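PDB 2XWG: sortase from Actinomyces oris, which probably joins pilin subunits covalently during fimbrial assembly as a calcium-binding class C sortase. Local coordinates for residues Lys57-Ala62 with Leu177-Lys182; Leu93-Ile98 with Thr135-Gly140; Asp161-Leu166 with Leu223-Glu228. One frame throughout, in Å; residues are numbered along the deposited sequence.

Interaction 1 of 3, residues Lys57-Ala62 with Leu177-Lys182; sequences KERASA and LGQTLK. With CA (calcium ion), chain G.
Arg59 reaches from helix 55-68 to the turn that joins strands 171-176 and 179-191, and its guanidinium lies against Gln179 and Leu177. The closely packed part is on the Leu177 side. There Arg59 NH1 sits 3.4 Å from Leu177 CB, and the carbonyl oxygen of Leu177 lies at the guanidinium edge, near its plane. At the root of the side chain, Leu177 CD2 lies 4.0 Å from Arg59 CA, against the helix backbone. The arginine shaft leaves the helix with CG anti to the backbone N (chi1 -174°) and runs extended to NE, which carries the charged end over to the turn. A hydrogen bond from Arg59 NH1 to Ser176 O fixes one branch, and Val139 also packs on this side chain.

The looser part is around Gln179. Its amide covers one face of the guanidinium, the two planes only 11° apart, with Gln179 OE1 3.7 Å above the plane and over its centre. The side chains cross at about a right angle, and both residues are partly exposed. Water 1 lies in the guanidinium plane at the edge; it accepts from Arg59 NH2 at 3.0 Å and donates to Gln179 O at 3.0 Å, tying helix to strand through solvent. Glu63 offers NE only a long, weak ion pair.

One residue before the arginine, Glu58 turns its carboxylate to calcium, bound by OE2 at 2.8 Å. Leu177 and Gly178 both have positive phi, consistent with a type I' turn closing the hairpin of strands 171-176 and 179-191. The contact lays against that hairpin an N-terminal helix of the kind class C sortases add to the beta-barrel.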
loop_
_atom_site.group_PDB
_atom_site.type_symbol
_atom_site.label_atom_id
_atom_site.label_comp_id
_atom_site.label_asym_id
_atom_site.label_seq_id
_atom_site.Cartn_x
_atom_site.Cartn_y
_atom_site.Cartn_z
ATOM N N LYS A 57 4.135 20.966 -4.376
ATOM C CA LYS A 57 4.311 21.125 -2.944
ATOM C C LYS A 57 3.893 19.828 -2.257
ATOM O O LYS A 57 4.604 19.325 -1.389
ATOM C CB LYS A 57 3.510 22.318 -2.413
ATOM C CG LYS A 57 4.161 23.676 -2.676
ATOM C CD LYS A 57 3.191 24.861 -2.445
ATOM C CE LYS A 57 2.211 25.055 -3.615
ATOM N NZ LYS A 57 1.101 26.033 -3.323
ATOM N N GLU A 58 2.746 19.288 -2.670
ATOM C CA GLU A 58 2.196 18.064 -2.096
ATOM C C GLU A 58 3.168 16.909 -2.218
ATOM O O GLU A 58 3.274 16.082 -1.329
ATOM C CB GLU A 58 0.892 17.691 -2.790
ATOM C CG GLU A 58 -0.300 18.419 -2.258
ATOM C CD GLU A 58 -0.897 17.691 -1.099
ATOM O OE1 GLU A 58 -0.234 16.762 -0.616
ATOM O OE2 GLU A 58 -2.019 18.022 -0.667
ATOM N N ARG A 59 3.884 16.853 -3.325
ATOM C CA ARG A 59 4.818 15.774 -3.495
ATOM C C ARG A 59 6.053 15.924 -2.598
ATOM O O ARG A 59 6.522 14.945 -1.990
ATOM C CB ARG A 59 5.223 15.639 -4.949
ATOM C CG ARG A 59 6.086 14.435 -5.143
ATOM C CD ARG A 59 6.370 14.131 -6.589
ATOM N NE ARG A 59 6.703 12.716 -6.683
ATOM C CZ ARG A 59 5.837 11.787 -7.070
ATOM N NH1 ARG A 59 4.604 12.154 -7.421
ATOM N NH2 ARG A 59 6.204 10.509 -7.125
ATOM N N ALA A 60 6.582 17.144 -2.511
ATOM C CA ALA A 60 7.766 17.393 -1.686
ATOM C C ALA A 60 7.453 17.151 -0.216
ATOM O O ALA A 60 8.294 16.658 0.532
ATOM C CB ALA A 60 8.283 18.809 -1.888
ATOM N N SER A 61 6.239 17.502 0.194
ATOM C CA SER A 61 5.799 17.236 1.549
ATOM C C SER A 61 5.658 15.727 1.780
ATOM O O SER A 61 6.059 15.207 2.832
ATOM C CB SER A 61 4.479 17.942 1.828
ATOM O OG SER A 61 4.018 17.611 3.124
ATOM N N ALA A 62 5.090 15.026 0.801
ATOM C CA ALA A 62 5.009 13.576 0.864
ATOM C C ALA A 62 6.406 13.008 1.072
ATOM O O ALA A 62 6.612 12.152 1.934
ATOM C CB ALA A 62 4.402 13.013 -0.402
ATOM N N LEU A 177 0.028 12.137 -7.699
ATOM C CA LEU A 177 0.674 13.434 -7.840
ATOM C C LEU A 177 1.424 13.570 -9.181
ATOM O O LEU A 177 2.624 13.823 -9.219
ATOM C CB LEU A 177 1.613 13.667 -6.655
ATOM C CG LEU A 177 0.998 14.161 -5.338
ATOM C CD1 LEU A 177 -0.507 13.992 -5.300
ATOM C CD2 LEU A 177 1.647 13.467 -4.163
ATOM N N GLY A 178 0.704 13.375 -10.279
ATOM C CA GLY A 178 1.240 13.598 -11.609
ATOM C C GLY A 178 2.311 12.655 -12.096
ATOM O O GLY A 178 2.963 12.928 -13.106
ATOM N N GLN A 179 2.490 11.529 -11.415
ATOM C CA GLN A 179 3.633 10.686 -11.718
ATOM C C GLN A 179 3.350 9.189 -11.573
ATOM O O GLN A 179 2.787 8.766 -10.576
ATOM C CB GLN A 179 4.767 11.096 -10.801
ATOM C CG GLN A 179 6.115 10.615 -11.240
ATOM C CD GLN A 179 7.215 11.414 -10.585
ATOM O OE1 GLN A 179 7.138 12.657 -10.512
ATOM N NE2 GLN A 179 8.239 10.713 -10.080
ATOM N N THR A 180 3.746 8.391 -12.560
ATOM C CA THR A 180 3.441 6.969 -12.543
ATOM C C THR A 180 4.678 6.143 -12.222
ATOM O O THR A 180 5.692 6.251 -12.902
ATOM C CB THR A 180 2.846 6.490 -13.878
ATOM O OG1 THR A 180 1.583 7.127 -14.100
ATOM C CG2 THR A 180 2.615 4.994 -13.860
ATOM N N LEU A 181 4.578 5.304 -11.193
ATOM C CA LEU A 181 5.697 4.522 -10.715
ATOM C C LEU A 181 5.556 3.064 -11.156
ATOM O O LEU A 181 4.565 2.415 -10.826
ATOM C CB LEU A 181 5.717 4.567 -9.195
ATOM C CG LEU A 181 5.510 5.898 -8.480
ATOM C CD1 LEU A 181 5.732 5.673 -7.003
ATOM C CD2 LEU A 181 6.445 6.991 -9.004
ATOM N N LYS A 182 6.532 2.544 -11.895
ATOM C CA LYS A 182 6.496 1.146 -12.277
ATOM C C LYS A 182 7.243 0.304 -11.265
ATOM O O LYS A 182 8.408 0.592 -10.984
ATOM C CB LYS A 182 7.132 0.954 -13.645
ATOM C CG LYS A 182 7.093 -0.468 -14.162
ATOM C CD LYS A 182 7.742 -0.547 -15.536
ATOM C CE LYS A 182 7.549 -1.906 -16.172
ATOM N NZ LYS A 182 8.370 -2.066 -17.430
HETATM CA CA CA G . -1.025 18.363 1.914
HETATM O O HOH W 1 3.683 9.080 -7.729
#

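Interaction 2 of 3, residues Leu93-Ile98 with Thr135-Gly140; sequences LHEMDI and TSLPVG. With CA (calcium ion), chain G.
Glu95 and Met96 press on Leu137, Pro138 and Val139 from a loop whose neighbouring residues bind calcium. In order along that loop, His94 comes first and contributes its backbone carbonyl, with O 2.7 Å from the calcium; its imidazole takes no part in the binding. Glu95 then turns inward. Its CB meets Leu137 CD1 at 3.5 Å, one side chain lying crosswise to the other, while the bent chain carries OE1 off to a hydrogen bond with Ser61 of helix 55-68. Glu95 O is held by His118 NE2.

Met96 follows, with a left-handed backbone conformation (phi 47°), and carries most of the contact. It slides past Leu137 in the opposite direction, placing SD 3.7 Å from Leu137 CB and 3.9 Å from Pro138 CD. The bend at chi3 (76°) then aims the terminal methyl at Val139, and the two side chains meet tip to tip, Met96 CE to Val139 CG1 at 3.4 Å. Replacing this methionine by an alanine would probably open a gap beside Leu137, Pro138 and Val139 and leave the Val139 methyl without its mate. Asp97 faces the other way again, its OD1 2.9 Å from the metal.

The receiving segment is itself sharply bent: Pro138 is the centre of an inverse gamma turn closed by Val139 N to Leu137 O, and Leu137 N is hydrogen-bonded to Asn66. Met102 and Leu177 add to the apolar surroundings of Met96. No hydrogen bond joins the two segments, so their mutual hold is apolar, whereas polar groups of the loop engage calcium, Ser61 and His118; the metal-binding loop is thus seated on the loop between strands 129-131 and 144-149 by a buried thioether and aliphatic side chains.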
loop_
_atom_site.group_PDB
_atom_site.type_symbol
_atom_site.label_atom_id
_atom_site.label_comp_id
_atom_site.label_asym_id
_atom_site.label_seq_id
_atom_site.Cartn_x
_atom_site.Cartn_y
_atom_site.Cartn_z
ATOM N N LEU A 93 -3.250 12.312 7.692
ATOM C CA LEU A 93 -4.394 12.599 6.846
ATOM C C LEU A 93 -4.150 13.801 5.948
ATOM O O LEU A 93 -4.808 13.966 4.918
ATOM C CB LEU A 93 -5.621 12.850 7.711
ATOM C CG LEU A 93 -6.646 11.727 7.830
ATOM C CD1 LEU A 93 -5.996 10.362 7.773
ATOM C CD2 LEU A 93 -7.435 11.908 9.117
ATOM N N HIS A 94 -3.217 14.656 6.345
ATOM C CA HIS A 94 -2.958 15.869 5.588
ATOM C C HIS A 94 -2.017 15.591 4.424
ATOM O O HIS A 94 -1.934 16.379 3.497
ATOM C CB HIS A 94 -2.369 16.968 6.478
ATOM C CG HIS A 94 -3.394 17.834 7.134
ATOM N ND1 HIS A 94 -3.666 17.773 8.486
ATOM C CD2 HIS A 94 -4.208 18.789 6.629
ATOM C CE1 HIS A 94 -4.606 18.652 8.784
ATOM N NE2 HIS A 94 -4.953 19.283 7.675
ATOM N N GLU A 95 -1.305 14.473 4.460
ATOM C CA GLU A 95 -0.422 14.166 3.349
ATOM C C GLU A 95 -1.224 13.641 2.171
ATOM O O GLU A 95 -2.240 12.981 2.350
ATOM C CB GLU A 95 0.655 13.181 3.769
ATOM C CG GLU A 95 1.512 13.703 4.905
ATOM C CD GLU A 95 2.394 14.865 4.475
ATOM O OE1 GLU A 95 2.502 15.117 3.251
ATOM O OE2 GLU A 95 2.993 15.517 5.359
ATOM N N MET A 96 -0.780 13.970 0.968
ATOM C CA MET A 96 -1.427 13.510 -0.249
ATOM C C MET A 96 -2.948 13.680 -0.225
ATOM O O MET A 96 -3.676 12.725 -0.517
ATOM C CB MET A 96 -1.056 12.052 -0.486
ATOM C CG MET A 96 0.433 11.818 -0.469
ATOM S SD MET A 96 0.894 10.169 -1.028
ATOM C CE MET A 96 0.690 10.322 -2.802
ATOM N N ASP A 97 -3.415 14.890 0.105
ATOM C CA ASP A 97 -4.840 15.136 0.341
ATOM C C ASP A 97 -5.512 16.117 -0.644
ATOM O O ASP A 97 -6.613 16.627 -0.386
ATOM C CB ASP A 97 -5.097 15.563 1.805
ATOM C CG ASP A 97 -4.791 17.055 2.074
ATOM O OD1 ASP A 97 -3.783 17.604 1.550
ATOM O OD2 ASP A 97 -5.576 17.681 2.829
ATOM N N ILE A 98 -4.864 16.364 -1.777
ATOM C CA ILE A 98 -5.469 17.198 -2.810
ATOM C C ILE A 98 -6.815 16.641 -3.269
ATOM O O ILE A 98 -7.807 17.364 -3.301
ATOM C CB ILE A 98 -4.587 17.304 -4.051
ATOM C CG1 ILE A 98 -3.185 17.778 -3.688
ATOM C CG2 ILE A 98 -5.218 18.258 -5.041
ATOM C CD1 ILE A 98 -2.217 17.752 -4.878
ATOM N N THR A 135 3.534 3.067 7.180
ATOM C CA THR A 135 4.448 2.780 6.070
ATOM C C THR A 135 4.595 4.011 5.170
ATOM O O THR A 135 3.871 4.990 5.336
ATOM C CB THR A 135 3.997 1.555 5.248
ATOM O OG1 THR A 135 2.787 1.858 4.548
ATOM C CG2 THR A 135 3.734 0.387 6.165
ATOM N N SER A 136 5.541 3.961 4.241
ATOM C CA SER A 136 5.819 5.086 3.369
ATOM C C SER A 136 4.624 5.392 2.473
ATOM O O SER A 136 3.974 4.487 1.957
ATOM C CB SER A 136 7.036 4.772 2.495
ATOM O OG SER A 136 8.115 4.256 3.260
ATOM N N LEU A 137 4.339 6.671 2.279
ATOM C CA LEU A 137 3.334 7.092 1.312
ATOM C C LEU A 137 3.733 6.604 -0.075
ATOM O O LEU A 137 4.916 6.523 -0.377
ATOM C CB LEU A 137 3.220 8.620 1.331
ATOM C CG LEU A 137 2.832 9.221 2.683
ATOM C CD1 LEU A 137 2.803 10.730 2.617
ATOM C CD2 LEU A 137 1.495 8.677 3.156
ATOM N N PRO A 138 2.754 6.283 -0.933
ATOM C CA PRO A 138 3.095 5.737 -2.258
ATOM C C PRO A 138 3.538 6.797 -3.277
ATOM O O PRO A 138 2.821 7.048 -4.261
ATOM C CB PRO A 138 1.779 5.107 -2.719
ATOM C CG PRO A 138 0.720 5.900 -2.036
ATOM C CD PRO A 138 1.296 6.332 -0.709
ATOM N N VAL A 139 4.699 7.406 -3.047
ATOM C CA VAL A 139 5.270 8.368 -3.988
ATOM C C VAL A 139 6.657 7.887 -4.388
ATOM O O VAL A 139 7.434 8.624 -5.001
ATOM C CB VAL A 139 5.377 9.790 -3.383
ATOM C CG1 VAL A 139 4.023 10.515 -3.398
ATOM C CG2 VAL A 139 5.950 9.721 -1.971
ATOM N N GLY A 140 6.967 6.640 -4.053
ATOM C CA GLY A 140 8.240 6.075 -4.448
ATOM C C GLY A 140 9.431 6.830 -3.874
ATOM O O GLY A 140 9.290 7.659 -2.973
HETATM CA CA CA G . -1.025 18.363 1.914
#

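Interaction 3 of 3, residues Asp161-Leu166 with Leu223-Glu228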
loop_
_atom_site.group_PDB
_atom_site.type_symbol
_atom_site.label_atom_id
_atom_site.label_comp_id
_atom_site.label_asym_id
_atom_site.label_seq_id
_atom_site.Cartn_x
_atom_site.Cartn_y
_atom_site.Cartn_z
ATOM N N ASP A 161 -8.611 -10.119 -4.652
ATOM C CA ASP A 161 -8.875 -11.554 -4.663
ATOM C C ASP A 161 -7.778 -12.291 -5.420
ATOM O O ASP A 161 -7.258 -13.340 -4.977
ATOM C CB ASP A 161 -10.215 -11.855 -5.332
ATOM C CG ASP A 161 -11.382 -11.710 -4.397
ATOM O OD1 ASP A 161 -11.150 -11.509 -3.189
ATOM O OD2 ASP A 161 -12.538 -11.808 -4.869
ATOM N N ASN A 162 -7.413 -11.749 -6.564
ATOM C CA ASN A 162 -6.535 -12.478 -7.453
ATOM C C ASN A 162 -5.069 -12.129 -7.299
ATOM O O ASN A 162 -4.268 -12.337 -8.211
ATOM C CB ASN A 162 -7.011 -12.304 -8.880
ATOM C CG ASN A 162 -8.453 -12.702 -9.026
ATOM O OD1 ASN A 162 -8.877 -13.760 -8.520
ATOM N ND2 ASN A 162 -9.240 -11.842 -9.666
ATOM N N LEU A 163 -4.710 -11.596 -6.139
ATOM C CA LEU A 163 -3.304 -11.355 -5.872
ATOM C C LEU A 163 -2.529 -12.665 -6.001
ATOM O O LEU A 163 -1.381 -12.659 -6.440
ATOM C CB LEU A 163 -3.125 -10.741 -4.477
ATOM C CG LEU A 163 -2.059 -9.644 -4.380
ATOM C CD1 LEU A 163 -2.376 -8.575 -5.395
ATOM C CD2 LEU A 163 -2.001 -9.053 -2.990
ATOM N N ASN A 164 -3.162 -13.787 -5.637
ATOM C CA ASN A 164 -2.535 -15.108 -5.739
ATOM C C ASN A 164 -2.268 -15.627 -7.157
ATOM O O ASN A 164 -1.936 -16.796 -7.307
ATOM C CB ASN A 164 -3.358 -16.152 -4.977
ATOM C CG ASN A 164 -4.793 -16.222 -5.470
ATOM O OD1 ASN A 164 -5.104 -15.766 -6.568
ATOM N ND2 ASN A 164 -5.675 -16.782 -4.656
ATOM N N GLN A 165 -2.429 -14.795 -8.189
ATOM C CA GLN A 165 -2.084 -15.216 -9.548
ATOM C C GLN A 165 -0.787 -14.576 -10.002
ATOM O O GLN A 165 -0.182 -14.984 -11.002
ATOM C CB GLN A 165 -3.190 -14.900 -10.542
ATOM C CG GLN A 165 -4.474 -15.633 -10.240
ATOM C CD GLN A 165 -5.564 -15.239 -11.190
ATOM O OE1 GLN A 165 -6.763 -15.422 -10.914
ATOM N NE2 GLN A 165 -5.159 -14.659 -12.322
ATOM N N LEU A 166 -0.347 -13.584 -9.240
ATOM C CA LEU A 166 0.882 -12.876 -9.566
ATOM C C LEU A 166 2.087 -13.790 -9.365
ATOM O O LEU A 166 2.083 -14.608 -8.450
ATOM C CB LEU A 166 1.020 -11.639 -8.673
ATOM C CG LEU A 166 0.113 -10.426 -8.973
ATOM C CD1 LEU A 166 0.566 -9.250 -8.145
ATOM C CD2 LEU A 166 0.182 -10.067 -10.409
ATOM N N LEU A 223 -1.003 -12.914 2.295
ATOM C CA LEU A 223 -0.163 -13.041 1.116
ATOM C C LEU A 223 0.517 -11.696 0.821
ATOM O O LEU A 223 -0.152 -10.675 0.721
ATOM C CB LEU A 223 -0.997 -13.526 -0.062
ATOM C CG LEU A 223 -0.362 -13.296 -1.423
ATOM C CD1 LEU A 223 0.742 -14.307 -1.606
ATOM C CD2 LEU A 223 -1.403 -13.442 -2.527
ATOM N N LEU A 224 1.846 -11.691 0.724
ATOM C CA LEU A 224 2.619 -10.463 0.537
ATOM C C LEU A 224 3.318 -10.533 -0.780
ATOM O O LEU A 224 4.212 -11.343 -0.950
ATOM C CB LEU A 224 3.698 -10.280 1.605
ATOM C CG LEU A 224 3.441 -10.353 3.119
ATOM C CD1 LEU A 224 4.349 -9.391 3.847
ATOM C CD2 LEU A 224 2.030 -10.063 3.515
ATOM N N VAL A 225 2.921 -9.674 -1.708
ATOM C CA VAL A 225 3.586 -9.550 -2.985
ATOM C C VAL A 225 4.376 -8.250 -2.951
ATOM O O VAL A 225 3.806 -7.177 -2.764
ATOM C CB VAL A 225 2.565 -9.511 -4.130
ATOM C CG1 VAL A 225 3.204 -8.985 -5.428
ATOM C CG2 VAL A 225 1.933 -10.884 -4.338
ATOM N N THR A 226 5.691 -8.343 -3.101
ATOM C CA THR A 226 6.536 -7.167 -3.017
ATOM C C THR A 226 7.047 -6.841 -4.407
ATOM O O THR A 226 7.480 -7.733 -5.135
ATOM C CB THR A 226 7.737 -7.393 -2.072
ATOM O OG1 THR A 226 7.279 -7.757 -0.756
ATOM C CG2 THR A 226 8.599 -6.135 -1.984
ATOM N N GLY A 227 6.977 -5.572 -4.789
ATOM C CA GLY A 227 7.545 -5.141 -6.055
ATOM C C GLY A 227 8.657 -4.146 -5.788
ATOM O O GLY A 227 8.644 -3.461 -4.757
ATOM N N GLU A 228 9.621 -4.063 -6.703
ATOM C CA GLU A 228 10.700 -3.097 -6.570
ATOM C C GLU A 228 10.675 -2.105 -7.723
ATOM O O GLU A 228 10.421 -2.475 -8.872
ATOM C CB GLU A 228 12.056 -3.785 -6.486
ATOM C CG GLU A 228 13.184 -2.836 -6.069
ATOM C CD GLU A 228 14.329 -3.561 -5.356
ATOM O OE1 GLU A 228 14.328 -4.815 -5.330
ATOM O OE2 GLU A 228 15.223 -2.876 -4.814
#
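Leu163 and Leu166 meet Leu223 and Val225 in a small apolar layer between a short 3-10 turn and strand 221-229. Leu223 CD2 is the main probe from the strand. It rests 3.8 Å from Leu163 CB and also against the peptide that follows, 3.6 Å from Asn164 N, so a methyl group lies on backbone as well as side chain. A chi1 of 162° swings Leu223 CG away from its own backbone N and brings CD2 over the turn. Val225, two residues on, divides its methyls between the two leucines: CG1 contacts Leu166 CD1 at 3.8 Å, the side chains roughly perpendicular, while CG2 makes a looser approach to Leu163 CG at 4.2 Å. Asn164 adds its CB, 4.1 Å from Leu223 CD2, but its amide leads away from the strand.

The next shell sets these groups in place. Hydrogen bonds from Gln165 N to Asn162 O and from Leu166 N to Leu163 O curl the loop so that Leu163 and Leu166 both face the strand. On the strand side, alternation sends Leu223 and Val225 toward the loop and Leu224 the other way. Backbone bonds of Leu223 with Thr212 and of Val225 with Leu210 fix the strand to its neighbour 206-214, on which Leu163 also packs. Ile188 of strand 179-191 touches both Leu223 and Val225. Before the turn, Asp161 OD1 accepts from Gly153 N.

The contact joins the long connection between strands 144-149 and 171-176 to the sheet of the sortase domain. Polar bonds within the turn and the sheet probably help to set where the packing falls, and the methyl groups of Leu223 and Val225, meeting leucine side chains and a backbone peptide alike, make the hold a matter of shape fit.

How the interactions relate
Interactions 1 and 2 adjoin, their centres 8 Å apart, and share one calcium ion: Glu58 from the first and His94 and Asp97 from the second complete its protein ligands. The metal lies beside both carboxylates where Glu58 OE2 and Asp97 OD1 approach to 2.9 Å, and probably offsets their repulsion. Interaction 3 is across the chain's centre, about 24 Å from interaction 1 and 22 Å from interaction 2, centre to centre. It is linked to interaction 1 through the sheet, where strands 179-191 and 221-229 are neighbours. It is also near the predicted active site: the Leu223 side chain is about 7 Å from that of Cys213, and that of Leu163 about 10 Å from that of His151.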